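Local coordinates for protein Kinase A (Toxoplasma gondii, PDB 5J3U) that binds cyclic AMP in two tandem nucleotide-binding domains and, as a protein kinase A regulatory subunit, probably restrains the catalytic subunit, at residues A92-A97 with D117-I122; T128-M133 with L159-F164; F137-H142 with Y150-V155; K241-K244 with V250-L253. One frame throughout, in Å; residues are numbered along the deposited sequence. Where two conformers were deposited one is given.

Three of the four contacts share helix 116-138: interaction 1 uses its start, interaction 2 its middle and interaction 3 its end. F119 and F243 hold matching places in the two cyclic nucleotide-binding domains, but interaction 1 sets the ring against the phosphate-cassette helix and interaction 4 against the following helix. Between its segments 1 is purely apolar, whereas 4 packs a ring and a lysine against a glutamine. Interactions 1, 3 and 4 are partly buried; interaction 2 lies at the surface and is polar. Interactions 2 and 3 touch through L159 and L138, and 1 meets 2 at L94 and T128, so neighbouring contacts along the helix touch in series.

Interaction 1: A92-A97 with D117-I122; sequences ALLYNA and DTFNAI. With CMP (adenosine-3',5'-cyclic-monophosphate), chain C.
L93 packs on the ring of F119, joining the short helix of the cAMP phosphate-binding cassette to the start of helix 116-138. CB of L93 lies 3.8 Å from F119 CD2, approaching the ring obliquely, while the L93 methyl CD2 sits 3.9 Å from F119 CG, near the root of the ring. L94 reaches the far end of the same ring: its methyl CD2 lies in the ring plane at the edge, 3.9 Å from F119 CZ. F119 can span both leucines because its CG is anti to the backbone N (chi1 180°), which sends the ring from its helix toward the cassette. Beside this apolar patch, OD1 of N120 is buried without a polar partner. The preceding residue grips the ligand: A92 N donates a fairly straight hydrogen bond to CMP O2P (cAMP), 3.0 Å long with an N-H...O angle of 158°. The helix that bears the leucines thus also holds the phosphate. This is consistent with the leucine hinge of related regulatory subunits, which couples the phosphate site to the following helix. Further out, R116 binds A92 O, and NZ of K124 binds both L93 O and L94 O. L58 touches both L93 and F119, as L21 does L94 and F119, so the contact is wedged between strand 57-61 of the β-roll, helices 91-95 and 116-138, and the loop bearing L21.

Interaction 2: T128-M133 with L159-F164; sequences TKRRSM and LRTEMF
R130 and T161 meet at the junction of the two cyclic nucleotide-binding domains, where the long connecting helix 116-138 passes the first strand of the second domain's β-roll. The contact is small and polar. The arginine chain leaves the helix with CG anti to the backbone N (chi1 -167°) and then bends at chi2, bringing its guanidinium across the threonine side chain at about a right angle. NH2 of R130 ends 3.0 Å from OG1 of T161, with the T161 methyl CG2 at 4.1 Å from the same nitrogen. E184 ties the two together: its OE1 forms a salt bridge with R130 NH2, and its OE2 is hydrogen-bonded to T161 OG1. Y134, one helical turn beyond R130, makes a cation-pi contact with the guanidinium, and a hydrogen bond joins its OH and T161 OG1. R130 was modelled in two conformers, so the R130 contacts describe one of them. Around it, strand 159-165 runs antiparallel to strand 232-239, where T161 touches K234. L159 packs on Y134 and L138 of the connecting helix, and R131 forms a salt bridge with D157 in the helix just before the strand.

Interaction 3: F137-H142 with Y150-V155; sequences FLKSVH and YERGKV
R152 and L138 bury the most surface where the end of helix 116-138 turns back past helix 149-157, an arrangement consistent with the helix, 3-10 turn and helix of the N3A motif in cyclic nucleotide-binding domains. The aliphatic part of R152 lies alongside the helix end: CD is 3.9 Å from L138 CB and 3.6 Å from L138 O. That carbonyl also accepts the V141 amide in the type I turn from L138 to V141. A bend at chi3 (-62°) swings the guanidinium toward K139, whose methylene CG covers part of one face, offset toward the rim and 4.0 Å above the plane. The two cationic ends stay near each other, K139 NZ being 4.4 Å from R152 NH2, a proximity that probably costs some energy. R152 NH2 also makes a weak hydrogen bond to M147 O in the intervening loop. R152 has a second deposited conformer, so its details hold for one state. L138 also touches I182 of strand 179-183 and L144. Its methyl meets helix 149-157 twice: L138 CD1 is 3.7 Å from V155 CG1, and L138 CD1 is 3.6 Å from R152 O.

Interaction 4: K241-K244 with V250-L253; sequences KSFK and VQDL
The segments 241-244 and 250-253 belong to consecutive helices separated by a very short connection, and they come closest where the CA atoms of K244 and Q251 lie 7.8 Å apart. These helices follow the β-roll of the second cyclic nucleotide-binding domain, consistent with the B and C helices of this fold. Q251, in the first turn of helix 250-257, points toward the preceding helix and carries most of the contact. Its chain is extended beyond CG (chi2 169°), which carries the amide to the F243 and K244 side of helix 240-246. On the way, Q251 CG passes 3.8 Å from F243 CE1, the two side chains running past one another in opposite directions. The amide plane is turned 73° from the ring, so the two groups do not stack. Q251 CD is 3.8 Å from F243 O and 4.0 Å from K244 O, close to these backbone carbonyls. The amide nitrogen and oxygen are probably interchanged in the model, so their individual contacts are left open. K244 crosses the amide end at about a right angle with its methylenes, and its bend at chi2 (-72°) leads NZ away to a salt bridge with E220 and a hydrogen bond to L217 O. F243 packs on L217 and I218 of helix 215-219 and meets F180 of strand 179-183 edge-to-face. V250 faces I143 and M147, while helix 240-246 directly follows strand 232-239.

Interaction 1: A92-A97 with D117-I122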
loop_
_atom_site.group_PDB
_atom_site.type_symbol
_atom_site.label_atom_id
_atom_site.label_comp_id
_atom_site.label_asym_id
_atom_site.label_seq_id
_atom_site.Cartn_x
_atom_site.Cartn_y
_atom_site.Cartn_z
ATOM N N ALA A 92 -10.632 -15.081 -1.898
ATOM C CA ALA A 92 -11.500 -16.145 -1.392
ATOM C C ALA A 92 -11.817 -15.979 0.090
ATOM O O ALA A 92 -12.900 -16.346 0.567
ATOM C CB ALA A 92 -10.854 -17.480 -1.639
ATOM N N LEU A 93 -10.866 -15.405 0.816
ATOM C CA LEU A 93 -11.045 -15.128 2.257
ATOM C C LEU A 93 -11.849 -13.829 2.447
ATOM O O LEU A 93 -12.738 -13.747 3.305
ATOM C CB LEU A 93 -9.678 -15.043 2.940
ATOM C CG LEU A 93 -9.108 -16.390 3.445
ATOM C CD1 LEU A 93 -9.127 -17.456 2.362
ATOM C CD2 LEU A 93 -7.702 -16.186 4.054
ATOM N N LEU A 94 -11.536 -12.801 1.673
ATOM C CA LEU A 94 -12.285 -11.517 1.838
ATOM C C LEU A 94 -13.755 -11.649 1.479
ATOM O O LEU A 94 -14.606 -11.101 2.165
ATOM C CB LEU A 94 -11.699 -10.399 1.007
ATOM C CG LEU A 94 -10.495 -9.650 1.507
ATOM C CD1 LEU A 94 -9.975 -8.775 0.370
ATOM C CD2 LEU A 94 -10.828 -8.804 2.743
ATOM N N TYR A 95 -14.059 -12.401 0.423
ATOM C CA TYR A 95 -15.426 -12.443 -0.115
ATOM C C TYR A 95 -16.133 -13.791 0.032
ATOM O O TYR A 95 -17.263 -13.926 -0.418
ATOM C CB TYR A 95 -15.397 -11.961 -1.582
ATOM C CG TYR A 95 -14.751 -10.597 -1.718
ATOM C CD1 TYR A 95 -15.325 -9.465 -1.132
ATOM C CD2 TYR A 95 -13.555 -10.439 -2.379
ATOM C CE1 TYR A 95 -14.724 -8.222 -1.215
ATOM C CE2 TYR A 95 -12.950 -9.201 -2.460
ATOM C CZ TYR A 95 -13.544 -8.102 -1.890
ATOM O OH TYR A 95 -12.905 -6.900 -1.998
ATOM N N ASN A 96 -15.496 -14.786 0.666
ATOM C CA ASN A 96 -16.099 -16.108 0.867
ATOM C C ASN A 96 -16.535 -16.767 -0.455
ATOM O O ASN A 96 -17.647 -17.273 -0.611
ATOM C CB ASN A 96 -17.223 -16.024 1.908
ATOM C CG ASN A 96 -16.684 -15.735 3.289
ATOM O OD1 ASN A 96 -15.569 -16.127 3.610
ATOM N ND2 ASN A 96 -17.459 -15.041 4.102
ATOM N N ALA A 97 -15.607 -16.776 -1.400
ATOM C CA ALA A 97 -15.867 -17.213 -2.753
ATOM C C ALA A 97 -14.814 -18.222 -3.188
ATOM O O ALA A 97 -13.732 -18.285 -2.602
ATOM C CB ALA A 97 -15.832 -16.017 -3.661
ATOM N N ASP A 117 -9.137 -18.937 9.524
ATOM C CA ASP A 117 -9.669 -18.633 10.848
ATOM C C ASP A 117 -8.942 -17.436 11.486
ATOM O O ASP A 117 -9.579 -16.516 12.035
ATOM C CB ASP A 117 -9.676 -19.855 11.780
ATOM C CG ASP A 117 -10.736 -20.914 11.377
ATOM O OD1 ASP A 117 -11.725 -20.603 10.654
ATOM O OD2 ASP A 117 -10.566 -22.072 11.814
ATOM N N THR A 118 -7.634 -17.406 11.364
ATOM C CA THR A 118 -6.853 -16.298 11.945
ATOM C C THR A 118 -7.136 -15.011 11.161
ATOM O O THR A 118 -7.322 -13.962 11.746
ATOM C CB THR A 118 -5.354 -16.623 11.996
ATOM O OG1 THR A 118 -5.190 -17.822 12.776
ATOM C CG2 THR A 118 -4.548 -15.477 12.630
ATOM N N PHE A 119 -7.175 -15.130 9.850
ATOM C CA PHE A 119 -7.562 -13.988 9.027
ATOM C C PHE A 119 -8.928 -13.405 9.434
ATOM O O PHE A 119 -9.076 -12.182 9.633
ATOM C CB PHE A 119 -7.534 -14.366 7.564
ATOM C CG PHE A 119 -7.927 -13.242 6.669
ATOM C CD1 PHE A 119 -6.998 -12.250 6.345
ATOM C CD2 PHE A 119 -9.209 -13.163 6.171
ATOM C CE1 PHE A 119 -7.351 -11.195 5.491
ATOM C CE2 PHE A 119 -9.579 -12.092 5.338
ATOM C CZ PHE A 119 -8.645 -11.138 5.009
ATOM N N ASN A 120 -9.914 -14.275 9.588
ATOM C CA ASN A 120 -11.239 -13.856 10.041
ATOM C C ASN A 120 -11.248 -13.229 11.376
ATOM O O ASN A 120 -11.884 -12.207 11.556
ATOM C CB ASN A 120 -12.277 -15.009 10.016
ATOM C CG ASN A 120 -12.717 -15.351 8.612
ATOM O OD1 ASN A 120 -12.423 -14.616 7.655
ATOM N ND2 ASN A 120 -13.383 -16.482 8.465
ATOM N N ALA A 121 -10.519 -13.806 12.325
ATOM C CA ALA A 121 -10.498 -13.275 13.695
ATOM C C ALA A 121 -9.774 -11.923 13.859
ATOM O O ALA A 121 -10.241 -11.067 14.581
ATOM C CB ALA A 121 -9.840 -14.306 14.608
ATOM N N ILE A 122 -8.628 -11.745 13.203
ATOM C CA ILE A 122 -7.714 -10.622 13.486
ATOM C C ILE A 122 -7.723 -9.539 12.401
ATOM O O ILE A 122 -7.612 -8.356 12.740
ATOM C CB ILE A 122 -6.267 -11.101 13.626
ATOM C CG1 ILE A 122 -6.150 -12.239 14.665
ATOM C CG2 ILE A 122 -5.301 -9.939 13.931
ATOM C CD1 ILE A 122 -6.434 -11.796 16.097
HETATM P P CMP C . -8.093 -15.887 -4.699
HETATM O O1P CMP C . -9.327 -15.788 -5.644
HETATM O O2P CMP C . -8.385 -16.374 -3.306
HETATM O "O5'" CMP C . -7.156 -16.947 -5.466
HETATM C "C5'" CMP C . -6.642 -16.547 -6.738
HETATM C "C4'" CMP C . -5.860 -15.265 -6.553
HETATM O "O4'" CMP C . -5.212 -14.753 -7.678
HETATM C "C3'" CMP C . -6.727 -14.155 -6.028
HETATM O "O3'" CMP C . -7.208 -14.533 -4.737
HETATM C "C2'" CMP C . -5.732 -13.040 -6.130
HETATM O "O2'" CMP C . -4.898 -12.982 -4.988
HETATM C "C1'" CMP C . -4.913 -13.396 -7.368
HETATM N N9 CMP C . -5.240 -12.544 -8.536
HETATM C C8 CMP C . -4.350 -11.687 -9.134
HETATM N N7 CMP C . -4.969 -11.018 -10.154
HETATM C C5 CMP C . -6.224 -11.400 -10.182
HETATM C C6 CMP C . -7.392 -11.046 -11.024
HETATM N N6 CMP C . -7.283 -10.138 -12.024
HETATM N N1 CMP C . -8.535 -11.669 -10.743
HETATM C C2 CMP C . -8.704 -12.568 -9.731
HETATM N N3 CMP C . -7.677 -12.957 -8.932
HETATM C C4 CMP C . -6.434 -12.415 -9.119
#

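Interaction 2: T128-M133 with L159-F164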
loop_
_atom_site.group_PDB
_atom_site.type_symbol
_atom_site.label_atom_id
_atom_site.label_comp_id
_atom_site.label_asym_id
_atom_site.label_seq_id
_atom_site.Cartn_x
_atom_site.Cartn_y
_atom_site.Cartn_z
ATOM N N THR A 128 -11.504 -4.370 6.047
ATOM C CA THR A 128 -12.658 -3.884 5.307
ATOM C C THR A 128 -13.122 -2.553 5.861
ATOM O O THR A 128 -13.513 -1.673 5.085
ATOM C CB THR A 128 -13.825 -4.876 5.199
ATOM O OG1 THR A 128 -14.381 -5.098 6.467
ATOM C CG2 THR A 128 -13.388 -6.248 4.589
ATOM N N LYS A 129 -13.010 -2.369 7.166
ATOM C CA LYS A 129 -13.291 -1.071 7.735
ATOM C C LYS A 129 -12.320 0.019 7.273
ATOM O O LYS A 129 -12.748 1.163 6.977
ATOM C CB LYS A 129 -13.272 -1.145 9.244
ATOM C CG LYS A 129 -13.784 0.131 9.854
ATOM C CD LYS A 129 -14.044 0.031 11.355
ATOM C CE LYS A 129 -14.212 1.447 11.912
ATOM N NZ LYS A 129 -14.433 1.379 13.377
ATOM N N ARG A 130 -11.037 -0.319 7.246
ATOM C CA ARG A 130 -10.048 0.645 6.806
ATOM C C ARG A 130 -10.342 1.128 5.382
ATOM O O ARG A 130 -10.261 2.314 5.094
ATOM C CB ARG A 130 -8.632 0.086 6.909
ATOM C CG ARG A 130 -7.569 1.162 6.757
ATOM C CD ARG A 130 -7.747 2.063 7.976
ATOM N NE ARG A 130 -6.945 3.258 8.081
ATOM C CZ ARG A 130 -7.280 4.481 7.645
ATOM N NH1 ARG A 130 -8.375 4.700 6.916
ATOM N NH2 ARG A 130 -6.463 5.482 7.909
ATOM N N ARG A 131 -10.660 0.186 4.503
ATOM C CA ARG A 131 -10.960 0.486 3.086
ATOM C C ARG A 131 -12.145 1.434 2.984
ATOM O O ARG A 131 -12.095 2.435 2.248
ATOM C CB ARG A 131 -11.156 -0.820 2.261
ATOM C CG ARG A 131 -11.801 -0.704 0.881
ATOM C CD ARG A 131 -11.216 0.385 -0.020
ATOM N NE ARG A 131 -11.796 0.365 -1.373
ATOM C CZ ARG A 131 -12.964 0.894 -1.720
ATOM N NH1 ARG A 131 -13.341 0.819 -2.997
ATOM N NH2 ARG A 131 -13.770 1.472 -0.818
ATOM N N SER A 132 -13.202 1.131 3.762
ATOM C CA SER A 132 -14.383 1.962 3.772
ATOM C C SER A 132 -14.063 3.375 4.292
ATOM O O SER A 132 -14.507 4.372 3.734
ATOM C CB SER A 132 -15.491 1.283 4.578
ATOM O OG SER A 132 -16.636 2.089 4.513
ATOM N N MET A 133 -13.236 3.451 5.324
ATOM C CA MET A 133 -12.839 4.739 5.898
ATOM C C MET A 133 -11.991 5.522 4.889
ATOM O O MET A 133 -12.174 6.744 4.776
ATOM C CB MET A 133 -12.096 4.546 7.217
ATOM C CG MET A 133 -12.993 3.975 8.306
ATOM S SD MET A 133 -14.241 5.141 8.904
ATOM C CE MET A 133 -13.243 6.226 9.912
ATOM N N LEU A 159 -3.968 2.840 -0.838
ATOM C CA LEU A 159 -3.448 3.693 0.245
ATOM C C LEU A 159 -2.894 2.918 1.432
ATOM O O LEU A 159 -3.426 1.852 1.777
ATOM C CB LEU A 159 -4.542 4.613 0.758
ATOM C CG LEU A 159 -5.045 5.653 -0.220
ATOM C CD1 LEU A 159 -6.099 6.528 0.380
ATOM C CD2 LEU A 159 -3.922 6.544 -0.746
ATOM N N ARG A 160 -1.826 3.452 2.022
ATOM C CA ARG A 160 -1.297 3.034 3.329
ATOM C C ARG A 160 -1.317 4.223 4.257
ATOM O O ARG A 160 -1.542 5.334 3.779
ATOM C CB ARG A 160 0.112 2.480 3.208
ATOM C CG ARG A 160 0.202 1.268 2.313
ATOM C CD ARG A 160 1.666 0.944 2.081
ATOM N NE ARG A 160 1.896 -0.226 1.267
ATOM C CZ ARG A 160 1.930 -0.266 -0.066
ATOM N NH1 ARG A 160 1.681 0.811 -0.827
ATOM N NH2 ARG A 160 2.166 -1.443 -0.655
ATOM N N THR A 161 -1.276 3.990 5.556
ATOM C CA THR A 161 -1.299 5.085 6.553
ATOM C C THR A 161 -0.007 5.091 7.299
ATOM O O THR A 161 0.500 4.024 7.652
ATOM C CB THR A 161 -2.482 4.956 7.518
ATOM O OG1 THR A 161 -3.678 5.204 6.758
ATOM C CG2 THR A 161 -2.416 5.940 8.642
ATOM N N GLU A 162 0.522 6.263 7.558
ATOM C CA GLU A 162 1.718 6.405 8.414
ATOM C C GLU A 162 1.487 7.559 9.425
ATOM O O GLU A 162 0.816 8.535 9.081
ATOM C CB GLU A 162 2.943 6.756 7.575
ATOM C CG GLU A 162 3.345 5.659 6.600
ATOM C CD GLU A 162 4.603 5.978 5.780
ATOM O OE1 GLU A 162 5.222 7.046 5.975
ATOM O OE2 GLU A 162 4.936 5.125 4.909
ATOM N N MET A 163 2.012 7.419 10.648
ATOM C CA MET A 163 1.885 8.432 11.713
ATOM C C MET A 163 3.262 9.046 11.937
ATOM O O MET A 163 4.262 8.335 11.971
ATOM C CB MET A 163 1.371 7.772 13.019
ATOM C CG MET A 163 1.038 8.743 14.149
ATOM S SD MET A 163 -0.497 9.657 13.872
ATOM C CE MET A 163 -1.688 8.329 14.044
ATOM N N PHE A 164 3.316 10.368 12.081
ATOM C CA PHE A 164 4.539 11.085 12.323
ATOM C C PHE A 164 4.321 11.993 13.549
ATOM O O PHE A 164 3.392 12.781 13.579
ATOM C CB PHE A 164 4.883 11.949 11.130
ATOM C CG PHE A 164 5.306 11.159 9.920
ATOM C CD1 PHE A 164 4.380 10.673 9.018
ATOM C CD2 PHE A 164 6.661 10.896 9.700
ATOM C CE1 PHE A 164 4.808 9.955 7.898
ATOM C CE2 PHE A 164 7.087 10.214 8.579
ATOM C CZ PHE A 164 6.148 9.728 7.681
#

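Interaction 3: F137-H142 with Y150-V155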
loop_
_atom_site.group_PDB
_atom_site.type_symbol
_atom_site.label_atom_id
_atom_site.label_comp_id
_atom_site.label_asym_id
_atom_site.label_seq_id
_atom_site.Cartn_x
_atom_site.Cartn_y
_atom_site.Cartn_z
ATOM N N PHE A 137 -12.993 9.125 3.364
ATOM C CA PHE A 137 -12.020 10.205 3.472
ATOM C C PHE A 137 -11.834 10.827 2.112
ATOM O O PHE A 137 -11.921 12.032 1.992
ATOM C CB PHE A 137 -10.735 9.660 4.028
ATOM C CG PHE A 137 -9.550 10.574 3.896
ATOM C CD1 PHE A 137 -9.543 11.786 4.553
ATOM C CD2 PHE A 137 -8.449 10.175 3.154
ATOM C CE1 PHE A 137 -8.430 12.639 4.457
ATOM C CE2 PHE A 137 -7.333 10.996 3.062
ATOM C CZ PHE A 137 -7.341 12.227 3.708
ATOM N N LEU A 138 -11.598 10.025 1.109
ATOM C CA LEU A 138 -11.242 10.571 -0.241
ATOM C C LEU A 138 -12.401 11.343 -0.832
ATOM O O LEU A 138 -12.249 12.231 -1.662
ATOM C CB LEU A 138 -10.830 9.459 -1.208
ATOM C CG LEU A 138 -9.545 8.693 -0.921
ATOM C CD1 LEU A 138 -9.217 7.757 -2.051
ATOM C CD2 LEU A 138 -8.364 9.647 -0.694
ATOM N N LYS A 139 -13.609 10.998 -0.411
ATOM C CA LYS A 139 -14.742 11.718 -0.920
ATOM C C LYS A 139 -14.748 13.136 -0.442
ATOM O O LYS A 139 -15.424 13.963 -1.034
ATOM C CB LYS A 139 -16.045 10.951 -0.554
ATOM C CG LYS A 139 -17.203 11.276 -1.421
ATOM C CD LYS A 139 -18.496 10.764 -0.805
ATOM C CE LYS A 139 -19.576 10.638 -1.878
ATOM N NZ LYS A 139 -19.481 11.597 -3.027
ATOM N N SER A 140 -14.004 13.462 0.605
ATOM C CA SER A 140 -13.856 14.826 1.036
ATOM C C SER A 140 -12.494 15.428 0.750
ATOM O O SER A 140 -12.131 16.419 1.339
ATOM C CB SER A 140 -14.213 14.915 2.532
ATOM O OG SER A 140 -15.467 14.304 2.683
ATOM N N VAL A 141 -11.744 14.843 -0.167
ATOM C CA VAL A 141 -10.479 15.404 -0.643
ATOM C C VAL A 141 -10.729 15.990 -2.050
ATOM O O VAL A 141 -10.865 15.260 -3.028
ATOM C CB VAL A 141 -9.406 14.297 -0.670
ATOM C CG1 VAL A 141 -8.109 14.743 -1.333
ATOM C CG2 VAL A 141 -9.129 13.755 0.738
ATOM N N HIS A 142 -10.741 17.313 -2.170
ATOM C CA HIS A 142 -11.367 17.929 -3.363
ATOM C C HIS A 142 -10.671 17.790 -4.688
ATOM O O HIS A 142 -11.314 17.819 -5.734
ATOM C CB HIS A 142 -11.653 19.385 -3.049
ATOM C CG HIS A 142 -12.621 19.511 -1.954
ATOM N ND1 HIS A 142 -13.889 18.991 -2.067
ATOM C CD2 HIS A 142 -12.475 19.899 -0.665
ATOM C CE1 HIS A 142 -14.515 19.140 -0.906
ATOM N NE2 HIS A 142 -13.684 19.711 -0.053
ATOM N N TYR A 150 -15.905 4.601 -8.642
ATOM C CA TYR A 150 -14.993 3.502 -8.910
ATOM C C TYR A 150 -13.542 3.982 -8.993
ATOM O O TYR A 150 -12.670 3.319 -8.440
ATOM C CB TYR A 150 -15.385 2.714 -10.169
ATOM C CG TYR A 150 -14.357 1.627 -10.490
ATOM C CD1 TYR A 150 -13.162 1.969 -11.110
ATOM C CD2 TYR A 150 -14.558 0.273 -10.144
ATOM C CE1 TYR A 150 -12.185 1.021 -11.396
ATOM C CE2 TYR A 150 -13.593 -0.690 -10.435
ATOM C CZ TYR A 150 -12.392 -0.299 -11.065
ATOM O OH TYR A 150 -11.396 -1.191 -11.381
ATOM N N GLU A 151 -13.256 5.092 -9.681
ATOM C CA GLU A 151 -11.885 5.607 -9.718
ATOM C C GLU A 151 -11.350 5.868 -8.284
ATOM O O GLU A 151 -10.242 5.472 -7.924
ATOM C CB GLU A 151 -11.858 6.941 -10.428
ATOM C CG GLU A 151 -11.630 6.909 -11.887
ATOM C CD GLU A 151 -11.813 8.286 -12.444
ATOM O OE1 GLU A 151 -12.997 8.728 -12.542
ATOM O OE2 GLU A 151 -10.773 8.931 -12.696
ATOM N N ARG A 152 -12.162 6.544 -7.488
ATOM C CA ARG A 152 -11.775 6.887 -6.129
ATOM C C ARG A 152 -11.566 5.626 -5.290
ATOM O O ARG A 152 -10.618 5.537 -4.489
ATOM C CB ARG A 152 -12.797 7.843 -5.503
ATOM C CG ARG A 152 -12.212 9.125 -4.988
ATOM C CD ARG A 152 -13.217 9.987 -4.238
ATOM N NE ARG A 152 -14.338 10.424 -5.072
ATOM C CZ ARG A 152 -15.546 9.877 -5.126
ATOM N NH1 ARG A 152 -15.874 8.846 -4.366
ATOM N NH2 ARG A 152 -16.442 10.381 -5.971
ATOM N N GLY A 153 -12.447 4.641 -5.457
ATOM C CA GLY A 153 -12.311 3.365 -4.756
ATOM C C GLY A 153 -11.016 2.649 -5.079
ATOM O O GLY A 153 -10.396 2.032 -4.186
ATOM N N LYS A 154 -10.567 2.752 -6.327
ATOM C CA LYS A 154 -9.278 2.155 -6.687
ATOM C C LYS A 154 -8.086 2.812 -6.003
ATOM O O LYS A 154 -7.173 2.138 -5.572
ATOM C CB LYS A 154 -9.082 2.114 -8.201
ATOM C CG LYS A 154 -10.025 1.127 -8.859
ATOM C CD LYS A 154 -9.557 -0.308 -8.666
ATOM C CE LYS A 154 -10.667 -1.293 -8.287
ATOM N NZ LYS A 154 -10.518 -2.662 -8.879
ATOM N N VAL A 155 -8.139 4.132 -5.874
ATOM C CA VAL A 155 -7.113 4.897 -5.141
ATOM C C VAL A 155 -7.155 4.456 -3.673
ATOM O O VAL A 155 -6.125 4.109 -3.088
ATOM C CB VAL A 155 -7.361 6.442 -5.276
ATOM C CG1 VAL A 155 -6.383 7.225 -4.436
ATOM C CG2 VAL A 155 -7.273 6.931 -6.713
#

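Interaction 4: K241-K244 with V250-L253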
loop_
_atom_site.group_PDB
_atom_site.type_symbol
_atom_site.label_atom_id
_atom_site.label_comp_id
_atom_site.label_asym_id
_atom_site.label_seq_id
_atom_site.Cartn_x
_atom_site.Cartn_y
_atom_site.Cartn_z
ATOM N N LYS A 241 3.913 4.369 -8.589
ATOM C CA LYS A 241 3.311 3.554 -9.622
ATOM C C LYS A 241 1.780 3.644 -9.572
ATOM O O LYS A 241 1.159 3.768 -10.600
ATOM C CB LYS A 241 3.749 2.100 -9.527
ATOM C CG LYS A 241 3.342 1.316 -10.755
ATOM C CD LYS A 241 4.033 -0.034 -10.795
ATOM C CE LYS A 241 5.508 0.074 -11.143
ATOM N NZ LYS A 241 6.033 -1.259 -11.571
ATOM N N SER A 242 1.201 3.586 -8.371
ATOM C CA SER A 242 -0.252 3.744 -8.207
ATOM C C SER A 242 -0.723 5.126 -8.560
ATOM O O SER A 242 -1.795 5.300 -9.116
ATOM C CB SER A 242 -0.703 3.450 -6.782
ATOM O OG SER A 242 -0.193 2.217 -6.406
ATOM N N PHE A 243 0.062 6.143 -8.195
ATOM C CA PHE A 243 -0.269 7.499 -8.567
ATOM C C PHE A 243 -0.395 7.670 -10.090
ATOM O O PHE A 243 -1.384 8.220 -10.622
ATOM C CB PHE A 243 0.801 8.450 -8.011
ATOM C CG PHE A 243 0.595 9.897 -8.334
ATOM C CD1 PHE A 243 1.153 10.463 -9.499
ATOM C CD2 PHE A 243 0.016 10.760 -7.414
ATOM C CE1 PHE A 243 1.013 11.800 -9.763
ATOM C CE2 PHE A 243 -0.096 12.116 -7.675
ATOM C CZ PHE A 243 0.399 12.637 -8.845
ATOM N N LYS A 244 0.629 7.203 -10.787
ATOM C CA LYS A 244 0.643 7.279 -12.253
ATOM C C LYS A 244 -0.506 6.448 -12.881
ATOM O O LYS A 244 -1.128 6.889 -13.830
ATOM C CB LYS A 244 1.966 6.773 -12.765
ATOM C CG LYS A 244 3.167 7.638 -12.471
ATOM C CD LYS A 244 3.216 8.903 -13.279
ATOM C CE LYS A 244 4.471 9.711 -12.864
ATOM N NZ LYS A 244 4.656 10.989 -13.604
ATOM N N VAL A 250 -6.467 13.711 -12.866
ATOM C CA VAL A 250 -6.089 14.501 -11.672
ATOM C C VAL A 250 -4.589 14.910 -11.740
ATOM O O VAL A 250 -4.204 15.939 -11.217
ATOM C CB VAL A 250 -6.416 13.797 -10.361
ATOM C CG1 VAL A 250 -6.026 14.679 -9.182
ATOM C CG2 VAL A 250 -7.891 13.460 -10.297
ATOM N N GLN A 251 -3.780 14.133 -12.423
ATOM C CA GLN A 251 -2.360 14.495 -12.641
ATOM C C GLN A 251 -2.199 15.794 -13.399
ATOM O O GLN A 251 -1.274 16.610 -13.111
ATOM C CB GLN A 251 -1.636 13.360 -13.379
ATOM C CG GLN A 251 -1.597 12.055 -12.566
ATOM C CD GLN A 251 -1.118 10.871 -13.389
ATOM O OE1 GLN A 251 -1.930 10.073 -13.940
ATOM N NE2 GLN A 251 0.179 10.738 -13.488
ATOM N N ASP A 252 -3.108 16.010 -14.356
ATOM C CA ASP A 252 -3.144 17.273 -15.120
ATOM C C ASP A 252 -3.585 18.413 -14.252
ATOM O O ASP A 252 -3.018 19.520 -14.340
ATOM C CB ASP A 252 -4.051 17.176 -16.362
ATOM C CG ASP A 252 -3.629 16.105 -17.335
ATOM O OD1 ASP A 252 -2.420 15.864 -17.523
ATOM O OD2 ASP A 252 -4.526 15.525 -17.970
ATOM N N LEU A 253 -4.591 18.187 -13.403
ATOM C CA LEU A 253 -4.994 19.229 -12.443
ATOM C C LEU A 253 -3.865 19.610 -11.511
ATOM O O LEU A 253 -3.703 20.771 -11.194
ATOM C CB LEU A 253 -6.185 18.802 -11.581
ATOM C CG LEU A 253 -7.511 18.426 -12.188
ATOM C CD1 LEU A 253 -8.467 17.995 -11.075
ATOM C CD2 LEU A 253 -8.114 19.614 -12.944
#